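Local coordinates for Na-K-Cl cotransporter (Methanosarcina acetivorans, PDB 3G40), which probably moves chloride together with cations across the membrane as a symporter, the chain described here being its cytoplasmic C-terminal domain, at residues F37-D42 with L142-H147; G99-T104 with S135-G140; D122-I127 with P256-A261. All coordinates share one frame; numbering follows the deposited sequence.

Contact 1 of 3, residues F37-D42 with L142-H147; sequences FDFLRD and LLFSKH
Phe39 of helix 30-44 and Phe144 of strand 140-145 meet ring against ring, and this single pair makes the whole contact between 37-42 and 142-147. Atom CE2 of Phe39 sits over the centre of the Phe144 ring, 3.6 Å above its plane, with Phe39 CE2 to Phe144 CE1 the shortest approach at 3.7 Å. The ring planes are inclined by 32°, with centroids 4.5 Å apart. On the opposite face of Phe144 the backbone N of Lys146 lies 4.1 Å above the ring plane, again over its centre, which leaves the ring sandwiched between the helix and its own chain. The two side chains arrive from opposite directions, each with CG anti to its own backbone N (chi1 -175° in Phe39 and 180° in Phe144), a setting that extends the rings across the gap between the backbones. Were Phe144 an alanine, the flat surface beneath Phe39 CE2 would be lost, which would probably open a gap there and let the Phe39 ring shift. Farther out, Trp192, Leu152 and Ile273 pack on Phe39, while Phe144 also rests on Phe114. Trp192 in turn bonds through NE1 to Asp42 OD2. Beyond it, Asp42 OD1 accepts from Arg41 NH2 at 3.0 Å, and Arg41 pairs by charge with Asp38, forming a salt-bridge network on the helix. Backbone bonds of Phe144 to Leu115 and Leu117 join its strand to the parallel neighbour 112-116 and its continuation. The arrangement is that of an alpha/beta fold, in which helix 30-44 of the crossover between strands 22-27 and 49-54 packs its aromatic side chain on one face of the twisted sheet.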
loop_
_atom_site.group_PDB
_atom_site.type_symbol
_atom_site.label_atom_id
_atom_site.label_comp_id
_atom_site.label_asym_id
_atom_site.label_seq_id
_atom_site.Cartn_x
_atom_site.Cartn_y
_atom_site.Cartn_z
ATOM N N PHE A 37 -1.848 -6.162 5.924
ATOM C CA PHE A 37 -1.941 -5.960 7.370
ATOM C C PHE A 37 -2.692 -4.673 7.756
ATOM O O PHE A 37 -3.618 -4.697 8.571
ATOM C CB PHE A 37 -0.535 -5.963 7.993
ATOM C CG PHE A 37 -0.519 -5.810 9.487
ATOM C CD1 PHE A 37 -0.303 -6.938 10.298
ATOM C CD2 PHE A 37 -0.621 -4.558 10.089
ATOM C CE1 PHE A 37 -0.237 -6.816 11.691
ATOM C CE2 PHE A 37 -0.574 -4.427 11.474
ATOM C CZ PHE A 37 -0.368 -5.573 12.283
ATOM N N ASP A 38 -2.285 -3.542 7.198
ATOM C CA ASP A 38 -2.857 -2.269 7.646
ATOM C C ASP A 38 -4.347 -2.177 7.339
ATOM O O ASP A 38 -5.122 -1.585 8.090
ATOM C CB ASP A 38 -2.102 -1.074 7.046
ATOM C CG ASP A 38 -0.779 -0.808 7.743
ATOM O OD1 ASP A 38 -0.563 -1.329 8.866
ATOM O OD2 ASP A 38 0.050 -0.068 7.177
ATOM N N PHE A 39 -4.729 -2.752 6.213
ATOM C CA PHE A 39 -6.116 -2.741 5.770
ATOM C C PHE A 39 -6.944 -3.652 6.680
ATOM O O PHE A 39 -8.038 -3.288 7.100
ATOM C CB PHE A 39 -6.195 -3.188 4.305
ATOM C CG PHE A 39 -7.585 -3.103 3.701
ATOM C CD1 PHE A 39 -8.302 -1.912 3.726
ATOM C CD2 PHE A 39 -8.155 -4.208 3.096
ATOM C CE1 PHE A 39 -9.575 -1.833 3.170
ATOM C CE2 PHE A 39 -9.419 -4.149 2.531
ATOM C CZ PHE A 39 -10.137 -2.944 2.565
ATOM N N LEU A 40 -6.422 -4.837 6.998
ATOM C CA LEU A 40 -7.116 -5.720 7.934
ATOM C C LEU A 40 -7.249 -4.997 9.268
ATOM O O LEU A 40 -8.287 -5.071 9.924
ATOM C CB LEU A 40 -6.335 -7.046 8.124
ATOM C CG LEU A 40 -6.314 -7.943 6.888
ATOM C CD1 LEU A 40 -5.287 -9.095 6.996
ATOM C CD2 LEU A 40 -7.701 -8.491 6.608
ATOM N N ARG A 41 -6.193 -4.300 9.678
ATOM C CA ARG A 41 -6.253 -3.527 10.918
ATOM C C ARG A 41 -7.332 -2.413 10.846
ATOM O O ARG A 41 -8.083 -2.187 11.805
ATOM C CB ARG A 41 -4.900 -2.925 11.215
ATOM C CG ARG A 41 -4.820 -2.162 12.512
ATOM C CD ARG A 41 -3.689 -1.174 12.407
ATOM N NE ARG A 41 -3.908 -0.305 11.250
ATOM C CZ ARG A 41 -2.960 0.417 10.658
ATOM N NH1 ARG A 41 -1.713 0.374 11.117
ATOM N NH2 ARG A 41 -3.266 1.189 9.609
ATOM N N ASP A 42 -7.390 -1.713 9.721
ATOM C CA ASP A 42 -8.370 -0.620 9.546
ATOM C C ASP A 42 -9.802 -1.141 9.589
ATOM O O ASP A 42 -10.710 -0.435 10.010
ATOM C CB ASP A 42 -8.129 0.124 8.222
ATOM C CG ASP A 42 -6.800 0.854 8.196
ATOM O OD1 ASP A 42 -6.244 1.154 9.278
ATOM O OD2 ASP A 42 -6.301 1.116 7.087
ATOM N N LEU A 142 -15.982 -11.041 3.053
ATOM C CA LEU A 142 -15.397 -9.870 2.409
ATOM C C LEU A 142 -14.455 -10.363 1.329
ATOM O O LEU A 142 -13.535 -11.131 1.601
ATOM C CB LEU A 142 -14.626 -9.014 3.415
ATOM C CG LEU A 142 -15.462 -8.272 4.461
ATOM C CD1 LEU A 142 -14.554 -7.569 5.460
ATOM C CD2 LEU A 142 -16.409 -7.253 3.775
ATOM N N LEU A 143 -14.696 -9.948 0.094
ATOM C CA LEU A 143 -13.820 -10.340 -1.002
ATOM C C LEU A 143 -13.089 -9.105 -1.522
ATOM O O LEU A 143 -13.704 -8.158 -2.026
ATOM C CB LEU A 143 -14.625 -11.033 -2.101
ATOM C CG LEU A 143 -13.882 -11.437 -3.373
ATOM C CD1 LEU A 143 -12.909 -12.611 -3.126
ATOM C CD2 LEU A 143 -14.886 -11.770 -4.471
ATOM N N PHE A 144 -11.768 -9.106 -1.373
ATOM C CA PHE A 144 -10.973 -7.914 -1.622
ATOM C C PHE A 144 -10.240 -7.969 -2.962
ATOM O O PHE A 144 -9.488 -8.899 -3.240
ATOM C CB PHE A 144 -10.008 -7.716 -0.452
ATOM C CG PHE A 144 -9.108 -6.519 -0.578
ATOM C CD1 PHE A 144 -9.597 -5.290 -1.034
ATOM C CD2 PHE A 144 -7.781 -6.611 -0.196
ATOM C CE1 PHE A 144 -8.757 -4.189 -1.123
ATOM C CE2 PHE A 144 -6.938 -5.517 -0.274
ATOM C CZ PHE A 144 -7.422 -4.302 -0.743
ATOM N N SER A 145 -10.473 -6.966 -3.805
ATOM C CA SER A 145 -9.824 -6.932 -5.106
ATOM C C SER A 145 -8.931 -5.699 -5.160
ATOM O O SER A 145 -9.363 -4.604 -5.532
ATOM C CB SER A 145 -10.872 -6.934 -6.223
ATOM O OG SER A 145 -10.264 -6.974 -7.501
ATOM N N LYS A 146 -7.685 -5.875 -4.748
ATOM C CA LYS A 146 -6.766 -4.752 -4.620
ATOM C C LYS A 146 -6.188 -4.385 -5.970
ATOM O O LYS A 146 -5.661 -5.239 -6.674
ATOM C CB LYS A 146 -5.634 -5.078 -3.630
ATOM C CG LYS A 146 -4.647 -3.933 -3.480
ATOM C CD LYS A 146 -3.909 -3.975 -2.134
ATOM C CE LYS A 146 -2.566 -4.645 -2.252
ATOM N NZ LYS A 146 -1.766 -4.444 -1.001
ATOM N N HIS A 147 -6.294 -3.117 -6.348
ATOM C CA HIS A 147 -5.784 -2.707 -7.649
ATOM C C HIS A 147 -4.266 -2.814 -7.676
ATOM O O HIS A 147 -3.594 -2.307 -6.776
ATOM C CB HIS A 147 -6.222 -1.281 -7.992
ATOM C CG HIS A 147 -6.018 -0.935 -9.430
ATOM N ND1 HIS A 147 -4.791 -0.561 -9.933
ATOM C CD2 HIS A 147 -6.867 -0.957 -10.484
ATOM C CE1 HIS A 147 -4.899 -0.344 -11.232
ATOM N NE2 HIS A 147 -6.149 -0.581 -11.591
#

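Contact 2 of 3, residues G99-T104 with S135-G140; sequences GMEALT and SMYRMG
Met100, on helix 94-103, reaches both Tyr137 and Met139 beyond the end of helix 124-136. The apolar contacts come first. The methyl CE of Met100 touches Tyr137 CD1 at 3.5 Å, while its CB lies over one face of that ring, displaced toward the rim; the bend at chi3 (-52°) is what swings CE round to the tyrosine. Sulfur meets sulfur as well, Met100 SD lying 3.7 Å from Met139 SD, a van der Waals approach between two thioethers. Leu24 and Leu113 of the sheet touch both methionines from outside the pair.

Polar atoms approach the other part of the ring. The Glu101 carboxylate stands nearly upright to the Tyr137 ring, the planes 85° apart, with OE1 at the ring edge and in its plane. Glu101 OE2 comes to 3.0 Å from Tyr137 CE2, a rather short carbon-oxygen approach that places negative charge beside the ring's C-H groups. Glu101 OE1 and Tyr137 OH, at 3.7 Å, form no hydrogen bond.

No hydrogen bond crosses between the segments; those present serve the chain turns on each side. Thr104 OG1 donates to Glu101 O at 2.6 Å, a bond back to the preceding turn, and Arg138, with positive phi, is the C-prime residue of a Schellman motif that closes helix 124-136; its NE forms a salt bridge with Glu280.

The contact therefore depends on dispersion among thioethers and an aromatic face, probably supplemented by weak electrostatic attraction between a carboxylate and a ring edge.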
loop_
_atom_site.group_PDB
_atom_site.type_symbol
_atom_site.label_atom_id
_atom_site.label_comp_id
_atom_site.label_asym_id
_atom_site.label_seq_id
_atom_site.Cartn_x
_atom_site.Cartn_y
_atom_site.Cartn_z
ATOM N N GLY A 99 -11.601 -24.806 9.162
ATOM C CA GLY A 99 -11.288 -23.547 9.811
ATOM C C GLY A 99 -12.534 -22.859 10.338
ATOM O O GLY A 99 -12.594 -22.459 11.501
ATOM N N MET A 100 -13.540 -22.732 9.480
ATOM C CA MET A 100 -14.792 -22.085 9.858
ATOM C C MET A 100 -15.600 -22.958 10.821
ATOM O O MET A 100 -16.228 -22.456 11.756
ATOM C CB MET A 100 -15.620 -21.771 8.613
ATOM C CG MET A 100 -14.867 -20.973 7.557
ATOM S SD MET A 100 -15.931 -20.453 6.191
ATOM C CE MET A 100 -16.693 -22.008 5.733
ATOM N N GLU A 101 -15.574 -24.266 10.588
ATOM C CA GLU A 101 -16.288 -25.203 11.441
ATOM C C GLU A 101 -15.789 -25.084 12.873
ATOM O O GLU A 101 -16.569 -25.155 13.821
ATOM C CB GLU A 101 -16.102 -26.636 10.937
ATOM C CG GLU A 101 -16.898 -27.680 11.704
ATOM C CD GLU A 101 -18.397 -27.454 11.618
ATOM O OE1 GLU A 101 -19.101 -28.336 11.083
ATOM O OE2 GLU A 101 -18.874 -26.395 12.078
ATOM N N ALA A 102 -14.482 -24.896 13.021
ATOM C CA ALA A 102 -13.861 -24.821 14.339
ATOM C C ALA A 102 -14.278 -23.558 15.094
ATOM O O ALA A 102 -14.248 -23.522 16.326
ATOM C CB ALA A 102 -12.344 -24.894 14.211
ATOM N N LEU A 103 -14.672 -22.531 14.346
ATOM C CA LEU A 103 -15.062 -21.248 14.923
ATOM C C LEU A 103 -16.332 -21.330 15.781
ATOM O O LEU A 103 -16.517 -20.533 16.700
ATOM C CB LEU A 103 -15.246 -20.209 13.808
ATOM C CG LEU A 103 -14.001 -19.501 13.262
ATOM C CD1 LEU A 103 -13.914 -18.069 13.777
ATOM C CD2 LEU A 103 -12.721 -20.267 13.566
ATOM N N THR A 104 -17.191 -22.301 15.477
ATOM C CA THR A 104 -18.520 -22.431 16.091
ATOM C C THR A 104 -18.749 -21.699 17.417
ATOM O O THR A 104 -19.415 -20.665 17.450
ATOM C CB THR A 104 -18.917 -23.908 16.274
ATOM O OG1 THR A 104 -18.826 -24.588 15.017
ATOM C CG2 THR A 104 -20.344 -24.012 16.799
ATOM N N SER A 135 -21.824 -18.936 4.335
ATOM C CA SER A 135 -23.151 -18.593 4.828
ATOM C C SER A 135 -23.683 -19.688 5.749
ATOM O O SER A 135 -24.381 -19.410 6.725
ATOM C CB SER A 135 -24.103 -18.376 3.653
ATOM O OG SER A 135 -23.480 -17.586 2.650
ATOM N N MET A 136 -23.335 -20.932 5.438
ATOM C CA MET A 136 -23.771 -22.071 6.228
ATOM C C MET A 136 -23.298 -21.970 7.678
ATOM O O MET A 136 -23.991 -22.404 8.600
ATOM C CB MET A 136 -23.260 -23.371 5.600
ATOM C CG MET A 136 -23.578 -23.508 4.119
ATOM S SD MET A 136 -22.885 -25.004 3.390
ATOM C CE MET A 136 -23.524 -24.896 1.718
ATOM N N TYR A 137 -22.112 -21.405 7.876
ATOM C CA TYR A 137 -21.563 -21.258 9.217
ATOM C C TYR A 137 -21.869 -19.888 9.823
ATOM O O TYR A 137 -21.111 -19.385 10.659
ATOM C CB TYR A 137 -20.055 -21.526 9.204
ATOM C CG TYR A 137 -19.709 -22.943 8.799
ATOM C CD1 TYR A 137 -19.465 -23.266 7.470
ATOM C CD2 TYR A 137 -19.644 -23.962 9.743
ATOM C CE1 TYR A 137 -19.158 -24.563 7.094
ATOM C CE2 TYR A 137 -19.336 -25.260 9.376
ATOM C CZ TYR A 137 -19.094 -25.554 8.050
ATOM O OH TYR A 137 -18.788 -26.841 7.676
ATOM N N ARG A 138 -22.984 -19.296 9.403
ATOM C CA ARG A 138 -23.372 -17.969 9.879
ATOM C C ARG A 138 -22.253 -16.943 9.689
ATOM O O ARG A 138 -22.018 -16.100 10.560
ATOM C CB ARG A 138 -23.763 -18.031 11.357
ATOM C CG ARG A 138 -24.907 -18.980 11.665
ATOM C CD ARG A 138 -24.987 -19.260 13.157
ATOM N NE ARG A 138 -24.999 -18.031 13.948
ATOM C CZ ARG A 138 -24.763 -17.982 15.257
ATOM N NH1 ARG A 138 -24.490 -19.095 15.926
ATOM N NH2 ARG A 138 -24.793 -16.820 15.897
ATOM N N MET A 139 -21.556 -17.013 8.557
ATOM C CA MET A 139 -20.457 -16.088 8.307
ATOM C C MET A 139 -20.690 -15.119 7.147
ATOM O O MET A 139 -21.190 -15.496 6.090
ATOM C CB MET A 139 -19.144 -16.843 8.078
ATOM C CG MET A 139 -18.491 -17.340 9.347
ATOM S SD MET A 139 -16.949 -18.213 9.009
ATOM C CE MET A 139 -15.750 -16.887 8.926
ATOM N N GLY A 140 -20.307 -13.868 7.358
ATOM C CA GLY A 140 -20.238 -12.909 6.272
ATOM C C GLY A 140 -18.967 -13.156 5.482
ATOM O O GLY A 140 -18.061 -13.862 5.947
#

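Contact 3 of 3, residues D122-I127 with P256-A261; sequences DRDEEI and PDLDLA
The carboxylate of Asp124 has a methyl group over one of its faces: Leu258 CD1 lies 3.7 Å from Asp124 CG and only slightly farther from both oxygens. Beside it, Asp124 OD2 comes 3.7 Å from Leu258 CB, as the two side chains slide past each other in opposite directions. A second carboxylate, that of Asp259, holds its OD1 4.0 Å from Asp124 OD2, bringing two like charges close together. Arginines answer them. Arg262 makes salt bridges to both acids, through NH2 to Asp124 OD1 and through NH1 to Asp259 OD1, and Arg121 pairs with Asp259 OD2.

Below this polar layer the contact is apolar. Ile127 CG2 meets Leu258 CD1 at 3.6 Å, so the same methyl is held between the isoleucine branch and the aspartate. The isoleucine offers this branch because CG2 is the one anti to its backbone N, with CG1 beside that N (chi1 -73°). Leu117 and Pro118 extend the apolar patch, the former against Leu258 and the latter against Ile127.

Leu258 is positioned by the start of its helix. Asp257 is the N-cap, and its OD1 accepts weak bonds from Asp259 N at 3.1 Å and Leu260 N at 3.4 Å. The contact thus joins the beginning of helix 124-136 to the beginning of helix 258-268, elements from the first and second C-terminal family regions.

Chemically, leucine and isoleucine supply the packing, while the shared Arg262, with Arg121 on Asp259, is likely to offset the repulsion between Asp124 and Asp259 and to keep both acids ionised, tying the two helix starts together by charge without a direct hydrogen bond between the segments.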
loop_
_atom_site.group_PDB
_atom_site.type_symbol
_atom_site.label_atom_id
_atom_site.label_comp_id
_atom_site.label_asym_id
_atom_site.label_seq_id
_atom_site.Cartn_x
_atom_site.Cartn_y
_atom_site.Cartn_z
ATOM N N ASP A 122 -7.511 -19.345 -11.773
ATOM C CA ASP A 122 -7.322 -20.768 -11.499
ATOM C C ASP A 122 -8.117 -21.277 -10.300
ATOM O O ASP A 122 -8.321 -22.481 -10.156
ATOM C CB ASP A 122 -5.838 -21.084 -11.279
ATOM C CG ASP A 122 -4.979 -20.738 -12.481
ATOM O OD1 ASP A 122 -5.523 -20.227 -13.484
ATOM O OD2 ASP A 122 -3.753 -20.977 -12.418
ATOM N N ARG A 123 -8.559 -20.370 -9.439
ATOM C CA ARG A 123 -9.182 -20.784 -8.189
ATOM C C ARG A 123 -10.634 -20.367 -8.057
ATOM O O ARG A 123 -11.249 -20.582 -7.011
ATOM C CB ARG A 123 -8.402 -20.220 -7.010
ATOM C CG ARG A 123 -7.089 -20.907 -6.761
ATOM C CD ARG A 123 -6.375 -20.226 -5.626
ATOM N NE ARG A 123 -5.410 -21.111 -4.996
ATOM C CZ ARG A 123 -4.880 -20.889 -3.801
ATOM N NH1 ARG A 123 -5.233 -19.812 -3.114
ATOM N NH2 ARG A 123 -4.003 -21.747 -3.295
ATOM N N ASP A 124 -11.187 -19.776 -9.107
ATOM C CA ASP A 124 -12.515 -19.192 -8.999
ATOM C C ASP A 124 -13.558 -20.172 -8.477
ATOM O O ASP A 124 -14.418 -19.806 -7.676
ATOM C CB ASP A 124 -12.948 -18.558 -10.322
ATOM C CG ASP A 124 -12.220 -17.254 -10.595
ATOM O OD1 ASP A 124 -11.174 -17.027 -9.952
ATOM O OD2 ASP A 124 -12.687 -16.458 -11.436
ATOM N N GLU A 125 -13.476 -21.423 -8.911
ATOM C CA GLU A 125 -14.475 -22.392 -8.486
ATOM C C GLU A 125 -14.398 -22.684 -6.986
ATOM O O GLU A 125 -15.419 -22.659 -6.297
ATOM C CB GLU A 125 -14.406 -23.680 -9.305
ATOM C CG GLU A 125 -15.728 -24.405 -9.309
ATOM C CD GLU A 125 -16.900 -23.443 -9.469
ATOM O OE1 GLU A 125 -16.939 -22.706 -10.478
ATOM O OE2 GLU A 125 -17.785 -23.427 -8.588
ATOM N N GLU A 126 -13.197 -22.954 -6.484
ATOM C CA GLU A 126 -13.010 -23.160 -5.047
ATOM C C GLU A 126 -13.453 -21.922 -4.274
ATOM O O GLU A 126 -14.171 -22.015 -3.278
ATOM C CB GLU A 126 -11.549 -23.466 -4.721
ATOM C CG GLU A 126 -11.078 -24.845 -5.147
ATOM C CD GLU A 126 -9.690 -25.162 -4.619
ATOM O OE1 GLU A 126 -9.050 -24.249 -4.051
ATOM O OE2 GLU A 126 -9.241 -26.319 -4.768
ATOM N N ILE A 127 -13.015 -20.759 -4.744
ATOM C CA ILE A 127 -13.378 -19.494 -4.122
ATOM C C ILE A 127 -14.893 -19.339 -4.029
ATOM O O ILE A 127 -15.429 -19.017 -2.969
ATOM C CB ILE A 127 -12.746 -18.306 -4.873
ATOM C CG1 ILE A 127 -11.243 -18.255 -4.588
ATOM C CG2 ILE A 127 -13.417 -16.996 -4.481
ATOM C CD1 ILE A 127 -10.541 -17.082 -5.228
ATOM N N PRO A 256 -21.677 -15.380 -6.778
ATOM C CA PRO A 256 -20.997 -14.247 -7.416
ATOM C C PRO A 256 -20.387 -14.555 -8.780
ATOM O O PRO A 256 -19.933 -15.673 -9.024
ATOM C CB PRO A 256 -19.867 -13.917 -6.430
ATOM C CG PRO A 256 -20.000 -14.903 -5.275
ATOM C CD PRO A 256 -20.825 -16.034 -5.775
ATOM N N ASP A 257 -20.376 -13.554 -9.653
ATOM C CA ASP A 257 -19.602 -13.610 -10.884
ATOM C C ASP A 257 -18.273 -12.919 -10.616
ATOM O O ASP A 257 -18.184 -11.692 -10.674
ATOM C CB ASP A 257 -20.342 -12.905 -12.018
ATOM C CG ASP A 257 -19.619 -13.016 -13.352
ATOM O OD1 ASP A 257 -18.453 -13.460 -13.375
ATOM O OD2 ASP A 257 -20.224 -12.652 -14.387
ATOM N N LEU A 258 -17.251 -13.715 -10.311
ATOM C CA LEU A 258 -15.935 -13.197 -9.942
ATOM C C LEU A 258 -15.276 -12.393 -11.061
ATOM O O LEU A 258 -14.433 -11.528 -10.796
ATOM C CB LEU A 258 -15.008 -14.334 -9.504
ATOM C CG LEU A 258 -15.421 -15.151 -8.279
ATOM C CD1 LEU A 258 -14.268 -16.022 -7.818
ATOM C CD2 LEU A 258 -15.887 -14.251 -7.153
ATOM N N ASP A 259 -15.647 -12.682 -12.307
ATOM C CA ASP A 259 -15.115 -11.928 -13.442
ATOM C C ASP A 259 -15.727 -10.534 -13.491
ATOM O O ASP A 259 -15.080 -9.568 -13.888
ATOM C CB ASP A 259 -15.365 -12.665 -14.758
ATOM C CG ASP A 259 -14.369 -13.782 -14.997
ATOM O OD1 ASP A 259 -13.285 -13.766 -14.373
ATOM O OD2 ASP A 259 -14.669 -14.676 -15.816
ATOM N N LEU A 260 -16.986 -10.444 -13.084
ATOM C CA LEU A 260 -17.660 -9.164 -12.978
ATOM C C LEU A 260 -16.953 -8.327 -11.908
ATOM O O LEU A 260 -16.719 -7.135 -12.094
ATOM C CB LEU A 260 -19.124 -9.384 -12.616
ATOM C CG LEU A 260 -20.133 -8.394 -13.190
ATOM C CD1 LEU A 260 -21.544 -8.953 -13.077
ATOM C CD2 LEU A 260 -20.016 -7.052 -12.493
ATOM N N ALA A 261 -16.595 -8.965 -10.795
ATOM C CA ALA A 261 -15.880 -8.279 -9.726
ATOM C C ALA A 261 -14.551 -7.737 -10.238
ATOM O O ALA A 261 -14.206 -6.587 -9.975
ATOM C CB ALA A 261 -15.660 -9.217 -8.528
#

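In the fold
Helix 124-136 and the strand 140-145 that follows it run through all three contacts: contact 3 uses the start of the helix, contact 2 its end, and contact 1 the strand. The centre of contact 2 lies about 20 Å from that of contact 1 and equally about 20 Å from that of contact 3. Between contact 1 and contact 3 the centres are about 18 Å apart, yet these two touch directly where Leu143 CD2 meets Leu258 CD2 at 3.8 Å. In sequence, contact 2 is nested within the loop that contact 1 closes, whereas contact 3 crosses both. Contacts 1 and 2 stay within the first family region, and contact 3 bridges it to the second.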